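Local coordinates for protein putative aspartate aminotransferase (Thermus thermophilus, PDB 1IUG) that probably transfers amino groups between amino acids and 2-oxo acids as a class-V aminotransferase, using pyridoxal 5'-phosphate as cofactor, at residues A301-R305 / F341-E347; F47-G51 / A197-R201; A19-L25 / I233-A238. One frame throughout, in Å; residues are numbered along the deposited sequence.

Interaction 1: A301-R305 / F341-E347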
loop_
_atom_site.group_PDB
_atom_site.type_symbol
_atom_site.label_atom_id
_atom_site.label_comp_id
_atom_site.label_asym_id
_atom_site.label_seq_id
_atom_site.Cartn_x
_atom_site.Cartn_y
_atom_site.Cartn_z
ATOM N N ALA A 301 29.358 -5.393 15.548
ATOM C CA ALA A 301 29.764 -6.742 15.933
ATOM C C ALA A 301 28.869 -7.768 15.237
ATOM O O ALA A 301 29.343 -8.802 14.766
ATOM C CB ALA A 301 29.695 -6.909 17.440
ATOM N N PHE A 302 27.571 -7.483 15.181
ATOM C CA PHE A 302 26.632 -8.376 14.515
ATOM C C PHE A 302 26.805 -8.285 12.997
ATOM O O PHE A 302 26.782 -9.302 12.301
ATOM C CB PHE A 302 25.187 -8.043 14.912
ATOM C CG PHE A 302 24.734 -8.720 16.175
ATOM C CD1 PHE A 302 24.618 -8.007 17.362
ATOM C CD2 PHE A 302 24.433 -10.080 16.178
ATOM C CE1 PHE A 302 24.211 -8.637 18.539
ATOM C CE2 PHE A 302 24.024 -10.721 17.349
ATOM C CZ PHE A 302 23.913 -9.997 18.533
ATOM N N ALA A 303 27.018 -7.068 12.499
ATOM C CA ALA A 303 27.201 -6.830 11.067
ATOM C C ALA A 303 28.356 -7.631 10.471
ATOM O O ALA A 303 28.209 -8.215 9.394
ATOM C CB ALA A 303 27.389 -5.341 10.787
ATOM N N GLN A 304 29.493 -7.674 11.166
ATOM C CA GLN A 304 30.642 -8.424 10.666
ATOM C C GLN A 304 30.380 -9.936 10.656
ATOM O O GLN A 304 31.118 -10.696 10.032
ATOM C CB GLN A 304 31.932 -8.068 11.431
ATOM C CG GLN A 304 31.921 -8.343 12.929
ATOM C CD GLN A 304 33.199 -7.878 13.632
ATOM O OE1 GLN A 304 33.381 -6.685 13.900
ATOM N NE2 GLN A 304 34.082 -8.825 13.947
ATOM N N ARG A 305 29.311 -10.354 11.332
ATOM C CA ARG A 305 28.914 -11.763 11.387
ATOM C C ARG A 305 27.845 -12.002 10.312
ATOM O O ARG A 305 27.347 -13.117 10.162
ATOM C CB ARG A 305 28.305 -12.113 12.753
ATOM C CG ARG A 305 29.114 -11.736 13.984
ATOM C CD ARG A 305 30.471 -12.403 14.025
ATOM N NE ARG A 305 30.997 -12.493 15.389
ATOM C CZ ARG A 305 31.505 -11.473 16.079
ATOM N NH1 ARG A 305 31.563 -10.259 15.550
ATOM N NH2 ARG A 305 31.980 -11.675 17.300
ATOM N N PHE A 341 25.227 -14.794 19.019
ATOM C CA PHE A 341 24.975 -13.855 20.099
ATOM C C PHE A 341 26.051 -14.069 21.172
ATOM O O PHE A 341 26.586 -13.104 21.707
ATOM C CB PHE A 341 23.559 -14.067 20.656
ATOM C CG PHE A 341 23.071 -12.955 21.551
ATOM C CD1 PHE A 341 23.755 -11.742 21.635
ATOM C CD2 PHE A 341 21.927 -13.130 22.325
ATOM C CE1 PHE A 341 23.311 -10.727 22.476
ATOM C CE2 PHE A 341 21.475 -12.113 23.174
ATOM C CZ PHE A 341 22.171 -10.911 23.248
ATOM N N ARG A 342 26.393 -15.332 21.437
ATOM C CA ARG A 342 27.434 -15.668 22.410
ATOM C C ARG A 342 28.729 -14.972 22.001
ATOM O O ARG A 342 29.348 -14.280 22.800
ATOM C CB ARG A 342 27.720 -17.175 22.432
ATOM C CG ARG A 342 26.628 -18.082 22.961
ATOM C CD ARG A 342 26.260 -17.770 24.399
ATOM N NE ARG A 342 25.855 -18.952 25.169
ATOM C CZ ARG A 342 24.994 -19.888 24.767
ATOM N NH1 ARG A 342 24.410 -19.824 23.577
ATOM N NH2 ARG A 342 24.703 -20.894 25.580
ATOM N N GLU A 343 29.121 -15.162 20.741
ATOM C CA GLU A 343 30.347 -14.574 20.204
ATOM C C GLU A 343 30.407 -13.054 20.308
ATOM O O GLU A 343 31.451 -12.498 20.640
ATOM C CB GLU A 343 30.558 -15.009 18.751
ATOM C CG GLU A 343 30.733 -16.513 18.585
ATOM C CD GLU A 343 31.149 -16.925 17.178
ATOM O OE1 GLU A 343 31.252 -16.048 16.293
ATOM O OE2 GLU A 343 31.376 -18.137 16.966
ATOM N N VAL A 344 29.292 -12.390 20.013
ATOM C CA VAL A 344 29.224 -10.930 20.089
ATOM C C VAL A 344 29.408 -10.471 21.535
ATOM O O VAL A 344 30.027 -9.438 21.792
ATOM C CB VAL A 344 27.878 -10.400 19.535
ATOM C CG1 VAL A 344 27.741 -8.907 19.790
ATOM C CG2 VAL A 344 27.789 -10.675 18.045
ATOM N N LEU A 345 28.880 -11.259 22.469
ATOM C CA LEU A 345 28.979 -10.963 23.891
ATOM C C LEU A 345 30.426 -11.083 24.386
ATOM O O LEU A 345 30.908 -10.222 25.123
ATOM C CB LEU A 345 28.050 -11.891 24.681
ATOM C CG LEU A 345 26.756 -11.296 25.251
ATOM C CD1 LEU A 345 26.165 -10.258 24.319
ATOM C CD2 LEU A 345 25.761 -12.404 25.535
ATOM N N GLU A 346 31.120 -12.128 23.941
ATOM C CA GLU A 346 32.511 -12.364 24.324
ATOM C C GLU A 346 33.451 -11.293 23.775
ATOM O O GLU A 346 34.538 -11.084 24.313
ATOM C CB GLU A 346 32.980 -13.735 23.831
ATOM C CG GLU A 346 32.217 -14.916 24.418
ATOM C CD GLU A 346 32.659 -16.260 23.851
ATOM O OE1 GLU A 346 33.300 -16.288 22.774
ATOM O OE2 GLU A 346 32.356 -17.295 24.485
ATOM N N GLU A 347 33.034 -10.634 22.697
ATOM C CA GLU A 347 33.839 -9.593 22.065
ATOM C C GLU A 347 33.640 -8.213 22.690
ATOM O O GLU A 347 34.612 -7.510 22.967
ATOM C CB GLU A 347 33.540 -9.520 20.561
ATOM C CG GLU A 347 34.396 -8.499 19.807
ATOM C CD GLU A 347 34.007 -8.345 18.343
ATOM O OE1 GLU A 347 33.658 -7.216 17.940
ATOM O OE2 GLU A 347 34.065 -9.343 17.593
#

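Interaction 2: F47-G51 / A197-R201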
loop_
_atom_site.group_PDB
_atom_site.type_symbol
_atom_site.label_atom_id
_atom_site.label_comp_id
_atom_site.label_asym_id
_atom_site.label_seq_id
_atom_site.Cartn_x
_atom_site.Cartn_y
_atom_site.Cartn_z
ATOM N N PHE A 47 -7.287 -14.542 13.234
ATOM C CA PHE A 47 -7.704 -13.537 14.209
ATOM C C PHE A 47 -8.672 -14.064 15.272
ATOM O O PHE A 47 -8.899 -13.398 16.287
ATOM C CB PHE A 47 -8.341 -12.334 13.507
ATOM C CG PHE A 47 -7.359 -11.270 13.104
ATOM C CD1 PHE A 47 -7.047 -11.063 11.762
ATOM C CD2 PHE A 47 -6.774 -10.446 14.065
ATOM C CE1 PHE A 47 -6.172 -10.049 11.387
ATOM C CE2 PHE A 47 -5.899 -9.431 13.697
ATOM C CZ PHE A 47 -5.597 -9.231 12.358
ATOM N N ARG A 48 -9.256 -15.239 15.029
ATOM C CA ARG A 48 -10.201 -15.847 15.969
ATOM C C ARG A 48 -11.405 -14.925 16.118
ATOM O O ARG A 48 -11.647 -14.376 17.193
ATOM C CB ARG A 48 -9.558 -16.032 17.350
ATOM C CG ARG A 48 -8.365 -16.960 17.434
ATOM C CD ARG A 48 -8.686 -18.378 17.027
ATOM N NE ARG A 48 -7.590 -19.287 17.373
ATOM C CZ ARG A 48 -7.194 -19.557 18.618
ATOM N NH1 ARG A 48 -7.799 -18.993 19.661
ATOM N NH2 ARG A 48 -6.182 -20.394 18.821
ATOM N N THR A 49 -12.126 -14.714 15.025
ATOM C CA THR A 49 -13.295 -13.852 15.060
ATOM C C THR A 49 -14.414 -14.391 14.185
ATOM O O THR A 49 -14.182 -15.165 13.264
ATOM C CB THR A 49 -12.960 -12.391 14.629
ATOM O OG1 THR A 49 -14.144 -11.583 14.712
ATOM C CG2 THR A 49 -12.438 -12.343 13.203
ATOM N N GLU A 50 -15.637 -14.009 14.524
ATOM C CA GLU A 50 -16.804 -14.413 13.760
ATOM C C GLU A 50 -17.105 -13.258 12.805
ATOM O O GLU A 50 -18.016 -13.335 11.985
ATOM C CB GLU A 50 -17.991 -14.641 14.700
ATOM C CG GLU A 50 -19.022 -15.634 14.178
ATOM C CD GLU A 50 -18.472 -17.048 14.081
ATOM O OE1 GLU A 50 -17.983 -17.570 15.109
ATOM O OE2 GLU A 50 -18.529 -17.635 12.976
ATOM N N GLY A 51 -16.309 -12.194 12.923
ATOM C CA GLY A 51 -16.475 -11.015 12.092
ATOM C C GLY A 51 -15.801 -11.078 10.736
ATOM O O GLY A 51 -15.689 -12.144 10.136
ATOM N N ALA A 197 -9.287 -6.207 11.272
ATOM C CA ALA A 197 -10.216 -7.249 11.682
ATOM C C ALA A 197 -11.303 -6.589 12.519
ATOM O O ALA A 197 -11.008 -5.864 13.467
ATOM C CB ALA A 197 -9.493 -8.324 12.486
ATOM N N LEU A 198 -12.555 -6.838 12.146
ATOM C CA LEU A 198 -13.707 -6.273 12.834
ATOM C C LEU A 198 -14.638 -7.365 13.353
ATOM O O LEU A 198 -15.104 -8.213 12.589
ATOM C CB LEU A 198 -14.491 -5.363 11.880
ATOM C CG LEU A 198 -13.742 -4.182 11.252
ATOM C CD1 LEU A 198 -14.480 -3.688 10.028
ATOM C CD2 LEU A 198 -13.558 -3.070 12.273
ATOM N N SER A 199 -14.909 -7.332 14.654
ATOM C CA SER A 199 -15.807 -8.295 15.284
ATOM C C SER A 199 -17.245 -7.943 14.884
ATOM O O SER A 199 -17.501 -6.851 14.354
ATOM C CB SER A 199 -15.671 -8.218 16.811
ATOM O OG SER A 199 -16.173 -6.986 17.304
ATOM N N PRO A 200 -18.199 -8.868 15.110
ATOM C CA PRO A 200 -19.603 -8.602 14.759
ATOM C C PRO A 200 -20.094 -7.325 15.440
ATOM O O PRO A 200 -20.796 -6.514 14.840
ATOM C CB PRO A 200 -20.321 -9.842 15.298
ATOM C CG PRO A 200 -19.292 -10.923 15.097
ATOM C CD PRO A 200 -18.031 -10.253 15.590
ATOM N N ARG A 201 -19.652 -7.141 16.680
ATOM C CA ARG A 201 -19.976 -5.984 17.509
ATOM C C ARG A 201 -19.550 -4.706 16.766
ATOM O O ARG A 201 -20.348 -3.786 16.574
ATOM C CB ARG A 201 -19.198 -6.128 18.825
ATOM C CG ARG A 201 -19.858 -5.665 20.126
ATOM C CD ARG A 201 -20.201 -4.198 20.156
ATOM N NE ARG A 201 -20.384 -3.722 21.530
ATOM C CZ ARG A 201 -19.409 -3.247 22.303
ATOM N NH1 ARG A 201 -18.165 -3.179 21.854
ATOM N NH2 ARG A 201 -19.684 -2.799 23.518
#

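Interaction 3: A19-L25 / I233-A238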
loop_
_atom_site.group_PDB
_atom_site.type_symbol
_atom_site.label_atom_id
_atom_site.label_comp_id
_atom_site.label_asym_id
_atom_site.label_seq_id
_atom_site.Cartn_x
_atom_site.Cartn_y
_atom_site.Cartn_z
ATOM N N ALA A 19 5.293 -17.798 -4.347
ATOM C CA ALA A 19 4.120 -17.021 -4.725
ATOM C C ALA A 19 4.488 -15.773 -5.521
ATOM O O ALA A 19 3.819 -15.436 -6.494
ATOM C CB ALA A 19 3.320 -16.640 -3.479
ATOM N N LEU A 20 5.568 -15.108 -5.117
ATOM C CA LEU A 20 6.023 -13.899 -5.789
ATOM C C LEU A 20 6.606 -14.158 -7.180
ATOM O O LEU A 20 6.711 -13.236 -7.992
ATOM C CB LEU A 20 7.044 -13.156 -4.921
ATOM C CG LEU A 20 6.547 -12.570 -3.596
ATOM C CD1 LEU A 20 7.690 -11.842 -2.899
ATOM C CD2 LEU A 20 5.384 -11.619 -3.838
ATOM N N ALA A 21 6.984 -15.406 -7.449
ATOM C CA ALA A 21 7.548 -15.781 -8.746
ATOM C C ALA A 21 6.461 -16.088 -9.783
ATOM O O ALA A 21 6.742 -16.187 -10.981
ATOM C CB ALA A 21 8.487 -16.978 -8.591
ATOM N N ARG A 22 5.222 -16.233 -9.319
ATOM C CA ARG A 22 4.093 -16.528 -10.199
ATOM C C ARG A 22 3.788 -15.356 -11.126
ATOM O O ARG A 22 3.972 -14.194 -10.752
ATOM C CB ARG A 22 2.842 -16.852 -9.375
ATOM C CG ARG A 22 2.968 -18.069 -8.476
ATOM C CD ARG A 22 3.260 -19.326 -9.271
ATOM N NE ARG A 22 3.502 -20.467 -8.390
ATOM C CZ ARG A 22 3.600 -21.728 -8.803
ATOM N NH1 ARG A 22 3.473 -22.024 -10.092
ATOM N NH2 ARG A 22 3.837 -22.694 -7.923
ATOM N N PRO A 23 3.342 -15.649 -12.365
ATOM C CA PRO A 23 3.013 -14.597 -13.334
ATOM C C PRO A 23 1.873 -13.732 -12.794
ATOM O O PRO A 23 1.053 -14.197 -12.002
ATOM C CB PRO A 23 2.582 -15.393 -14.568
ATOM C CG PRO A 23 3.403 -16.650 -14.459
ATOM C CD PRO A 23 3.256 -16.982 -12.991
ATOM N N GLN A 24 1.839 -12.473 -13.218
ATOM C CA GLN A 24 0.824 -11.523 -12.774
ATOM C C GLN A 24 -0.618 -11.940 -13.088
ATOM O O GLN A 24 -0.939 -12.318 -14.219
ATOM C CB GLN A 24 1.098 -10.145 -13.387
ATOM C CG GLN A 24 0.206 -9.029 -12.872
ATOM C CD GLN A 24 0.509 -8.661 -11.432
ATOM O OE1 GLN A 24 1.663 -8.422 -11.073
ATOM N NE2 GLN A 24 -0.530 -8.603 -10.602
ATOM N N LEU A 25 -1.475 -11.863 -12.071
ATOM C CA LEU A 25 -2.891 -12.194 -12.212
ATOM C C LEU A 25 -3.721 -10.917 -12.195
ATOM O O LEU A 25 -3.375 -9.952 -11.509
ATOM C CB LEU A 25 -3.363 -13.085 -11.055
ATOM C CG LEU A 25 -2.946 -14.555 -10.983
ATOM C CD1 LEU A 25 -3.567 -15.180 -9.741
ATOM C CD2 LEU A 25 -3.400 -15.305 -12.235
ATOM N N ILE A 233 -2.371 -7.989 -5.150
ATOM C CA ILE A 233 -2.744 -9.391 -5.316
ATOM C C ILE A 233 -1.601 -10.398 -5.187
ATOM O O ILE A 233 -1.812 -11.520 -4.724
ATOM C CB ILE A 233 -3.512 -9.588 -6.661
ATOM C CG1 ILE A 233 -4.161 -10.974 -6.722
ATOM C CG2 ILE A 233 -2.588 -9.348 -7.848
ATOM C CD1 ILE A 233 -5.267 -11.174 -5.698
ATOM N N ASN A 234 -0.393 -9.987 -5.569
ATOM C CA ASN A 234 0.791 -10.847 -5.485
ATOM C C ASN A 234 1.100 -11.156 -4.017
ATOM O O ASN A 234 1.427 -12.291 -3.663
ATOM C CB ASN A 234 2.005 -10.155 -6.121
ATOM C CG ASN A 234 1.728 -9.663 -7.534
ATOM O OD1 ASN A 234 0.865 -8.809 -7.750
ATOM N ND2 ASN A 234 2.467 -10.195 -8.502
ATOM N N LEU A 235 1.021 -10.124 -3.179
ATOM C CA LEU A 235 1.270 -10.262 -1.748
ATOM C C LEU A 235 0.147 -11.062 -1.087
ATOM O O LEU A 235 0.390 -11.826 -0.159
ATOM C CB LEU A 235 1.390 -8.886 -1.093
ATOM C CG LEU A 235 2.502 -7.959 -1.584
ATOM C CD1 LEU A 235 2.492 -6.687 -0.757
ATOM C CD2 LEU A 235 3.849 -8.634 -1.465
ATOM N N VAL A 236 -1.082 -10.876 -1.563
ATOM C CA VAL A 236 -2.232 -11.598 -1.032
ATOM C C VAL A 236 -2.013 -13.098 -1.230
ATOM O O VAL A 236 -2.320 -13.897 -0.341
ATOM C CB VAL A 236 -3.557 -11.141 -1.710
ATOM C CG1 VAL A 236 -4.722 -12.010 -1.254
ATOM C CG2 VAL A 236 -3.843 -9.689 -1.363
ATOM N N LEU A 237 -1.443 -13.466 -2.379
ATOM C CA LEU A 237 -1.140 -14.864 -2.693
ATOM C C LEU A 237 -0.155 -15.416 -1.672
ATOM O O LEU A 237 -0.312 -16.541 -1.187
ATOM C CB LEU A 237 -0.527 -14.987 -4.089
ATOM C CG LEU A 237 -1.480 -15.254 -5.251
ATOM C CD1 LEU A 237 -0.765 -15.010 -6.576
ATOM C CD2 LEU A 237 -1.999 -16.687 -5.159
ATOM N N ALA A 238 0.868 -14.616 -1.372
ATOM C CA ALA A 238 1.896 -14.983 -0.401
ATOM C C ALA A 238 1.292 -15.180 0.997
ATOM O O ALA A 238 1.644 -16.120 1.707
ATOM C CB ALA A 238 2.992 -13.914 -0.369
HETATM O O HOH W 1 4.382 -12.071 -9.014
#

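Interaction 1: A301-R305 / F341-E347
F302 and V344 meet where helix 295-303 packs beside the C-terminal helix 331-348, next to the mixed five-stranded sheet that holds strand 320-323. This is consistent with the small domain of fold-type I pyridoxal-phosphate enzymes. The apolar part of the contact centres on V344. The CG2 methyl of V344 sits over the middle of one face of the F302 ring, 3.8 Å from the ring centroid, a CH-pi contact. Chi1 of 172° sets CG1 of V344 opposite the backbone N and turns the two methyls to different partners: CG2 to the F302 ring, CG1 to A301 CB at 3.7 Å. At the rim of the F302 ring, CZ comes 3.6 Å from F341 CD1, near the F302 plane. The two rings meet obliquely, with planes 39° apart. Both phenylalanines also rest on L323 of strand 320-323. With an alanine in place of F302, V344 CG2 would probably lose the aromatic face it rests on, and a gap would open beside F341.

The polar part is a salt-bridge network. R305 bends at chi2 and lays its guanidinium face over V344 CG2. Its NE makes a long salt bridge of 3.7 Å to E343 OE1. On E347, OE2 takes R305 NH2 at 3.1 Å and, weakly, NH1 at 3.4 Å. The NH2 donor approaches OE2 from above the carboxylate plane, 51° out of it.

Interaction 2: F47-G51 / A197-R201
The first torsion of F47 (chi1 -89°) places its ring beside A197, and the near-perpendicular chi2 of 109° presents a face of the ring to the strand. The CB of A197 stands over the centre of that face, 3.6 Å from the centroid, in a CH-pi contact. T49 has OG1 anti to its own N. There it accepts a hydrogen bond of 2.9 Å from G51 N, which closes an ST turn. The same OG1 packs 3.7 Å from S199 CA and is hydrogen-bonded to E172 OE2.

G51 comes closest to the other segment. It has no side chain, and its CA lies directly against L198 O in a CA-H...O contact of 3.2 Å. The P200 ring lies beside the turn, with CD 3.7 Å from G51 N and CG 4.0 Å from E50 CB. S199 is the N-cap of helix 200-204: its OG is hydrogen-bonded to A202 N and to D177 O.

The contact lies at one edge of the large seven-stranded sheet. It joins the turn between helix 30-47 and edge strand 52-57 to the end of the adjacent antiparallel strand 193-198, where helix 200-204 begins.

Interaction 3: A19-L25 / I233-A238
A19 and L20 of helix 14-21 pack on the first turns of helix 233-246. A19 CB rests on the helix backbone, 3.8 Å from A238 CA, and also borders L237 CB and A238 CB. Small residues at A19 and A238 let the two helices come close, with their CA atoms 5.3 Å apart. L20 CD2 meets L235 CD2 at 4.1 Å, and both leucines also touch P190. Farther along, L25 CD1 approaches L237 CD1, and I233 CG2 packs beside the amide of Q24.

Outward from these lies a pair of side-chain amides. Q24 has CG anti to the backbone N (chi1 -173°) and bends at chi2, and its side chain crosses that of N234 at about a right angle. Two hydrogen bonds of 3.2 Å link them, N234 ND2 to Q24 OE1 and Q24 NE2 to N234 OD1. The amide planes are 54° apart, so the pair is not flat. N234 ND2 reaches OE1 from above the carbonyl plane, 48° out of it. Q24 NE2 also donates to L25 O, which fixes which way round the amide lies. A water accepts from N234 ND2 at 2.7 Å and donates to L20 O and R22 O, bridging N234 to the end of helix 14-21 and the turn after it.

Q24 packs on V10, and N234 on P191, of the second subunit. The result is a reciprocal amide pair with a bridging water, set at the subunit interface of a pyridoxal-phosphate enzyme dimer.

From the N terminus, interaction 3 opens first, at the end of helix 14-21. Interaction 2 opens next, at the end of helix 30-47, and closes at 197-201. Interaction 3 closes later, at 233-238. Interaction 2 is therefore nested inside the loop of interaction 3. All seven strands of the large sheet lie within both, the last running into 197-201. Interaction 1 follows in series, and none of the three cross. Its short loop takes in strands 307-311 and 320-323 of the five-stranded sheet. Interaction 2 joins the loop before edge strand 52-57 to the end of strand 193-198. Interaction 3 joins helix 14-21 and the loop after it to helix 233-246. Interaction 1 joins helices 295-303 and 331-348, its centre about 44 Å from that of interaction 2.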